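Local atomic coordinates of probable TonB-dependent siderophore receptor PiuA (Acinetobacter baumannii, PDB entry 5FP1), a protein that probably takes up iron across the bacterial outer membrane by binding iron-chelating siderophores, and may bind ferric enterobactin with micromolar affinity. Residues I47-Q50 against L51-T55; V57-L60 against A61-L64; I101-S104 against T105-R109. All coordinates share one frame; numbering follows the deposited sequence.

Contact 1: residues I47-Q50 against L51-T55; sequences ISKQ and LIEDT
The Gln50 amide meets the Asp54 carboxylate one helical turn on, with the two planes 59° apart. Gln50 NE2 points at Asp54 OD1 over 2.8 Å; the acceptor lies in the amide plane, yet the donor arrives from above the carboxylate plane. The bend at chi2 of Gln50 (62°) folds its amide back toward the helix. Asp54 is buried and well satisfied: Arg671 forms a salt bridge to OD1 and Trp629 NE1 donates to OD2, which ties the helix to the barrel wall and probably keeps the carboxylate ionised. On the neighbouring flank Lys49 NZ meets Glu53 OE2 on its syn side, 3.0 Å away, a salt bridge suited to a partly exposed surface. Two waters join the Gln50 amide to Glu53 OE1. The apolar flank is formed by Ile47, whose CG2 lies 3.9 Å from Ile52 CG1 and 4.0 Å from Leu51 CD2. At the start of the helix, Ser48 OG accepts from Leu51 N at 3.2 Å; its short side chain brings the oxygen to the first turn. A serine N-cap followed by i to i+4 side-chain pairs thus opens helix 49-55 of a TonB-dependent receptor plug.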
loop_
_atom_site.group_PDB
_atom_site.type_symbol
_atom_site.label_atom_id
_atom_site.label_comp_id
_atom_site.label_asym_id
_atom_site.label_seq_id
_atom_site.Cartn_x
_atom_site.Cartn_y
_atom_site.Cartn_z
ATOM N N ILE A 47 -7.319 -1.136 -10.145
ATOM C CA ILE A 47 -7.903 -2.370 -9.667
ATOM C C ILE A 47 -9.413 -2.145 -9.622
ATOM O O ILE A 47 -9.939 -1.477 -8.733
ATOM C CB ILE A 47 -7.378 -2.761 -8.277
ATOM C CG1 ILE A 47 -5.862 -2.803 -8.278
ATOM C CG2 ILE A 47 -7.914 -4.130 -7.906
ATOM C CD1 ILE A 47 -5.261 -3.056 -6.902
ATOM N N SER A 48 -10.117 -2.666 -10.621
ATOM C CA SER A 48 -11.506 -2.281 -10.838
ATOM C C SER A 48 -12.475 -2.928 -9.840
ATOM O O SER A 48 -12.183 -3.953 -9.233
ATOM C CB SER A 48 -11.925 -2.659 -12.253
ATOM O OG SER A 48 -11.942 -4.062 -12.397
ATOM N N LYS A 49 -13.644 -2.330 -9.721
ATOM C CA LYS A 49 -14.770 -2.875 -8.963
ATOM C C LYS A 49 -15.024 -4.327 -9.327
ATOM O O LYS A 49 -15.159 -5.187 -8.442
ATOM C CB LYS A 49 -16.007 -2.032 -9.223
ATOM C CG LYS A 49 -17.254 -2.447 -8.457
ATOM C CD LYS A 49 -18.383 -1.478 -8.785
ATOM C CE LYS A 49 -19.571 -1.592 -7.844
ATOM N NZ LYS A 49 -20.357 -2.794 -8.158
ATOM N N GLN A 50 -15.040 -4.633 -10.615
ATOM C CA GLN A 50 -15.386 -5.996 -11.016
ATOM C C GLN A 50 -14.289 -6.975 -10.640
ATOM O O GLN A 50 -14.572 -8.106 -10.255
ATOM C CB GLN A 50 -15.696 -6.100 -12.520
ATOM C CG GLN A 50 -16.263 -7.469 -12.925
ATOM C CD GLN A 50 -17.575 -7.774 -12.242
ATOM O OE1 GLN A 50 -18.495 -6.961 -12.267
ATOM N NE2 GLN A 50 -17.653 -8.919 -11.586
ATOM N N LEU A 51 -13.039 -6.556 -10.768
ATOM C CA LEU A 51 -11.939 -7.406 -10.352
ATOM C C LEU A 51 -12.009 -7.674 -8.854
ATOM O O LEU A 51 -11.791 -8.803 -8.407
ATOM C CB LEU A 51 -10.588 -6.794 -10.735
ATOM C CG LEU A 51 -9.336 -7.625 -10.439
ATOM C CD1 LEU A 51 -9.344 -8.962 -11.170
ATOM C CD2 LEU A 51 -8.085 -6.870 -10.854
ATOM N N ILE A 52 -12.328 -6.644 -8.091
ATOM C CA ILE A 52 -12.459 -6.758 -6.638
ATOM C C ILE A 52 -13.584 -7.763 -6.305
ATOM O O ILE A 52 -13.420 -8.663 -5.479
ATOM C CB ILE A 52 -12.699 -5.381 -6.002
ATOM C CG1 ILE A 52 -11.404 -4.522 -6.102
ATOM C CG2 ILE A 52 -13.131 -5.533 -4.550
ATOM C CD1 ILE A 52 -11.626 -3.062 -5.812
ATOM N N GLU A 53 -14.706 -7.654 -6.999
ATOM C CA GLU A 53 -15.805 -8.619 -6.810
ATOM C C GLU A 53 -15.476 -10.047 -7.222
ATOM O O GLU A 53 -15.804 -10.988 -6.511
ATOM C CB GLU A 53 -17.082 -8.104 -7.506
ATOM C CG GLU A 53 -17.698 -6.996 -6.658
ATOM C CD GLU A 53 -18.865 -6.269 -7.302
ATOM O OE1 GLU A 53 -19.459 -6.807 -8.268
ATOM O OE2 GLU A 53 -19.173 -5.148 -6.820
ATOM N N ASP A 54 -14.819 -10.212 -8.354
ATOM C CA ASP A 54 -14.468 -11.515 -8.848
ATOM C C ASP A 54 -13.500 -12.250 -7.910
ATOM O O ASP A 54 -13.586 -13.484 -7.740
ATOM C CB ASP A 54 -13.781 -11.389 -10.200
ATOM C CG ASP A 54 -14.758 -11.250 -11.366
ATOM O OD1 ASP A 54 -15.992 -11.162 -11.142
ATOM O OD2 ASP A 54 -14.235 -11.194 -12.499
ATOM N N THR A 55 -12.534 -11.513 -7.346
ATOM C CA THR A 55 -11.506 -12.147 -6.528
ATOM C C THR A 55 -11.883 -12.253 -5.063
ATOM O O THR A 55 -11.288 -13.022 -4.341
ATOM C CB THR A 55 -10.163 -11.377 -6.601
ATOM O OG1 THR A 55 -10.357 -10.004 -6.255
ATOM C CG2 THR A 55 -9.579 -11.483 -7.996
HETATM O O HOH W 1 -16.352 -4.372 -5.914
HETATM O O HOH W 2 -19.794 -9.523 -9.473
HETATM O O HOH W 3 -19.357 -5.241 -10.456
#

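Contact 2: residues V57-L60 against A61-L64; sequences VTTL and ADAL
Thr59 and Asp62 meet at the N-cap of the short helix 60-63, within the plug domain that fills the barrel of a TonB-dependent receptor. Thr59 OG1 accepts from Asp62 N at 3.1 Å, a nearly straight bond (163°) that satisfies an amide of the first turn, where no preceding carbonyl of the helix is available. With chi1 at 66°, OG1 sits astride the backbone N and carbonyl carbon and faces that turn. The Thr59 carbonyl has its own donor: Ala63 N lies 2.9 Å from Thr59 O, in the carbonyl plane. One residue on, Leu64 N donates to Leu60 O at 2.9 Å, with a more bent N-H...O angle of 148°. Ala63 O accepts from Thr66 OG1. The Leu60 amide, too early for a helical partner, is probably taken up by the backbone of Arg109. Asp62 suits the third place after the cap, since its negative charge sits near the amino end of the helix, where the dipole would favour it. Apolar side chains make up the buried side. Val57 CG2 rests 3.8 Å from Ala63 CB, a methyl small enough to let the preceding loop lie close, and Leu60 CG meets Leu64 CD1 at 3.9 Å, while Met139 touches Leu60 and Ile137 touches Leu64. Finally, one water accepts from Thr58 N at 2.8 Å and donates to Asp62 OD2 at 2.6 Å.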
loop_
_atom_site.group_PDB
_atom_site.type_symbol
_atom_site.label_atom_id
_atom_site.label_comp_id
_atom_site.label_asym_id
_atom_site.label_seq_id
_atom_site.Cartn_x
_atom_site.Cartn_y
_atom_site.Cartn_z
ATOM N N VAL A 57 -11.203 -10.068 -2.880
ATOM C CA VAL A 57 -10.112 -9.567 -2.026
ATOM C C VAL A 57 -10.679 -8.708 -0.921
ATOM O O VAL A 57 -11.549 -7.855 -1.154
ATOM C CB VAL A 57 -9.011 -8.832 -2.793
ATOM C CG1 VAL A 57 -8.189 -9.819 -3.606
ATOM C CG2 VAL A 57 -9.586 -7.735 -3.669
ATOM N N THR A 58 -10.210 -8.942 0.294
ATOM C CA THR A 58 -10.761 -8.251 1.437
ATOM C C THR A 58 -9.835 -7.184 2.025
ATOM O O THR A 58 -10.274 -6.344 2.804
ATOM C CB THR A 58 -11.139 -9.231 2.547
ATOM O OG1 THR A 58 -9.955 -9.797 3.098
ATOM C CG2 THR A 58 -12.082 -10.352 2.001
ATOM N N THR A 59 -8.566 -7.221 1.647
ATOM C CA THR A 59 -7.602 -6.225 2.114
ATOM C C THR A 59 -6.868 -5.628 0.909
ATOM O O THR A 59 -6.718 -6.270 -0.139
ATOM C CB THR A 59 -6.564 -6.859 3.046
ATOM O OG1 THR A 59 -5.769 -7.793 2.312
ATOM C CG2 THR A 59 -7.219 -7.582 4.232
ATOM N N LEU A 60 -6.394 -4.404 1.064
ATOM C CA LEU A 60 -5.541 -3.800 0.054
ATOM C C LEU A 60 -4.342 -4.679 -0.273
ATOM O O LEU A 60 -3.984 -4.840 -1.438
ATOM C CB LEU A 60 -5.054 -2.421 0.520
ATOM C CG LEU A 60 -4.041 -1.744 -0.419
ATOM C CD1 LEU A 60 -4.718 -1.428 -1.750
ATOM C CD2 LEU A 60 -3.452 -0.476 0.179
ATOM N N ALA A 61 -3.707 -5.243 0.756
ATOM C CA ALA A 61 -2.516 -6.042 0.553
ATOM C C ALA A 61 -2.828 -7.189 -0.426
ATOM O O ALA A 61 -2.086 -7.429 -1.387
ATOM C CB ALA A 61 -2.024 -6.587 1.874
ATOM N N ASP A 62 -3.951 -7.873 -0.199
ATOM C CA ASP A 62 -4.361 -8.948 -1.094
ATOM C C ASP A 62 -4.672 -8.406 -2.500
ATOM O O ASP A 62 -4.255 -8.988 -3.498
ATOM C CB ASP A 62 -5.571 -9.704 -0.531
ATOM C CG ASP A 62 -5.207 -10.572 0.659
ATOM O OD1 ASP A 62 -4.034 -10.894 0.839
ATOM O OD2 ASP A 62 -6.085 -10.904 1.445
ATOM N N ALA A 63 -5.383 -7.281 -2.563
ATOM C CA ALA A 63 -5.742 -6.683 -3.823
ATOM C C ALA A 63 -4.546 -6.382 -4.701
ATOM O O ALA A 63 -4.619 -6.495 -5.928
ATOM C CB ALA A 63 -6.562 -5.428 -3.604
ATOM N N LEU A 64 -3.461 -5.941 -4.074
ATOM C CA LEU A 64 -2.264 -5.540 -4.786
ATOM C C LEU A 64 -1.557 -6.695 -5.479
ATOM O O LEU A 64 -0.731 -6.468 -6.366
ATOM C CB LEU A 64 -1.300 -4.827 -3.816
ATOM C CG LEU A 64 -1.787 -3.433 -3.418
ATOM C CD1 LEU A 64 -0.876 -2.884 -2.325
ATOM C CD2 LEU A 64 -1.836 -2.498 -4.618
HETATM O O HOH W 4 -8.540 -11.200 0.569
#

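Contact 3: residues I101-S104 against T105-R109; sequences IRNS and TSQNR
After strand 101-102 the backbone leaves its extended path at Asn103 and Ser104 (psi 69° and 39°) and curves, bringing Arg109 back to the Asn103 carbonyl. Arg109 NH2 donates to Asn103 O at 2.9 Å, in the carbonyl plane and on a lone pair, with the oxygen lying in the guanidinium plane. Arg109 NH2 also makes a weak bond to Thr105 O, 3.1 Å away. At the guanidinium edge a water accepts from Arg109 NE at 2.7 Å and donates to Asn103 O at 3.1 Å, so direct and water-mediated links meet on one carbonyl. Gln107 CB lies over one guanidinium face, offset toward its rim. Arginine suits this place because its chain, straight from CG to NE, spans the loop and presents several N-H groups in one plane; NH1 forms a salt bridge with Asp83. A second water lies between the side chains of Asn103 and Thr105, donating to Asn103 OD1 at 2.8 Å and 2.7 Å from Thr105 OG1, which also bonds Ser295 of the barrel. Ser104 OG turns to Met96 N. The chemistry is thus polar and partly water-mediated: one cation holds the curve of a loop without regular structure in 105-109.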
loop_
_atom_site.group_PDB
_atom_site.type_symbol
_atom_site.label_atom_id
_atom_site.label_comp_id
_atom_site.label_asym_id
_atom_site.label_seq_id
_atom_site.Cartn_x
_atom_site.Cartn_y
_atom_site.Cartn_z
ATOM N N ILE A 101 -6.495 12.246 -0.674
ATOM C CA ILE A 101 -5.919 12.863 0.521
ATOM C C ILE A 101 -5.026 11.852 1.219
ATOM O O ILE A 101 -5.423 10.697 1.399
ATOM C CB ILE A 101 -7.044 13.339 1.455
ATOM C CG1 ILE A 101 -7.782 14.488 0.747
ATOM C CG2 ILE A 101 -6.487 13.763 2.815
ATOM C CD1 ILE A 101 -8.771 15.247 1.606
ATOM N N ARG A 102 -3.806 12.271 1.552
ATOM C CA ARG A 102 -2.831 11.373 2.170
ATOM C C ARG A 102 -3.346 10.874 3.524
ATOM O O ARG A 102 -3.824 11.656 4.335
ATOM C CB ARG A 102 -1.487 12.073 2.379
ATOM C CG ARG A 102 -0.350 11.085 2.596
ATOM C CD ARG A 102 0.901 11.735 3.158
ATOM N NE ARG A 102 1.323 12.849 2.301
ATOM C CZ ARG A 102 2.299 12.823 1.393
ATOM N NH1 ARG A 102 3.031 11.727 1.189
ATOM N NH2 ARG A 102 2.575 13.938 0.698
ATOM N N ASN A 103 -3.245 9.573 3.749
ATOM C CA ASN A 103 -3.635 8.984 5.015
ATOM C C ASN A 103 -2.678 7.839 5.265
ATOM O O ASN A 103 -3.057 6.657 5.169
ATOM C CB ASN A 103 -5.080 8.484 4.918
ATOM C CG ASN A 103 -5.660 8.112 6.267
ATOM O OD1 ASN A 103 -5.616 8.894 7.209
ATOM N ND2 ASN A 103 -6.204 6.917 6.363
ATOM N N SER A 104 -1.424 8.191 5.521
ATOM C CA SER A 104 -0.330 7.216 5.537
ATOM C C SER A 104 0.193 6.881 6.919
ATOM O O SER A 104 1.383 6.676 7.087
ATOM C CB SER A 104 0.841 7.703 4.666
ATOM O OG SER A 104 0.512 7.527 3.304
ATOM N N THR A 105 -0.696 6.763 7.892
ATOM C CA THR A 105 -0.364 6.095 9.124
ATOM C C THR A 105 -0.398 4.605 8.882
ATOM O O THR A 105 -1.138 4.113 8.004
ATOM C CB THR A 105 -1.372 6.496 10.234
ATOM O OG1 THR A 105 -2.702 6.400 9.718
ATOM C CG2 THR A 105 -1.121 7.960 10.650
ATOM N N SER A 106 0.335 3.855 9.685
ATOM C CA SER A 106 0.365 2.420 9.450
ATOM C C SER A 106 -0.991 1.767 9.748
ATOM O O SER A 106 -1.562 1.908 10.845
ATOM C CB SER A 106 1.442 1.752 10.257
ATOM O OG SER A 106 1.550 0.382 9.898
ATOM N N GLN A 107 -1.462 1.033 8.756
ATOM C CA GLN A 107 -2.755 0.351 8.807
ATOM C C GLN A 107 -2.708 -0.861 7.892
ATOM O O GLN A 107 -1.933 -0.904 6.920
ATOM C CB GLN A 107 -3.864 1.265 8.256
ATOM C CG GLN A 107 -3.975 2.623 8.897
ATOM C CD GLN A 107 -4.802 3.611 8.079
ATOM O OE1 GLN A 107 -4.429 4.796 7.900
ATOM N NE2 GLN A 107 -5.944 3.165 7.651
ATOM N N ASN A 108 -3.560 -1.838 8.182
ATOM C CA ASN A 108 -3.873 -2.925 7.249
ATOM C C ASN A 108 -5.227 -2.577 6.618
ATOM O O ASN A 108 -6.279 -2.806 7.224
ATOM C CB ASN A 108 -3.940 -4.250 8.009
ATOM C CG ASN A 108 -2.642 -4.564 8.754
ATOM O OD1 ASN A 108 -1.566 -4.360 8.243
ATOM N ND2 ASN A 108 -2.760 -5.088 9.951
ATOM N N ARG A 109 -5.201 -1.926 5.462
ATOM C CA ARG A 109 -6.421 -1.316 4.929
ATOM C C ARG A 109 -7.382 -2.376 4.380
ATOM O O ARG A 109 -6.941 -3.360 3.769
ATOM C CB ARG A 109 -6.073 -0.301 3.856
ATOM C CG ARG A 109 -5.330 0.900 4.426
ATOM C CD ARG A 109 -4.608 1.707 3.366
ATOM N NE ARG A 109 -3.872 2.836 3.938
ATOM C CZ ARG A 109 -2.733 2.743 4.605
ATOM N NH1 ARG A 109 -2.140 1.560 4.766
ATOM N NH2 ARG A 109 -2.181 3.843 5.108
HETATM O O HOH W 5 -4.119 8.661 9.564
HETATM O O HOH W 6 -5.023 5.142 3.260
#

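All three contacts belong to the plug. Contact 2 is buried, contact 1 partly so, and contact 3 is a surface contact, although its centre lies closest to the centre of the chain. Contacts 1 and 2 hold successive short helices, each opened by a hydroxyl cap, and they pack together through Ile47 CD1, 3.6 Å from Ala63 O. Contact 3 stabilises a loop instead, and joins contact 2 through the backbone at Leu60 and Arg109. Their chemistry follows their setting: contact 1 carries a salt bridge at its partly exposed side and an amide-carboxylate bond toward the barrel, aliphatic side chains pack beside the cap in contact 2, and in contact 3, which has no helix, an arginine and two waters do the bridging.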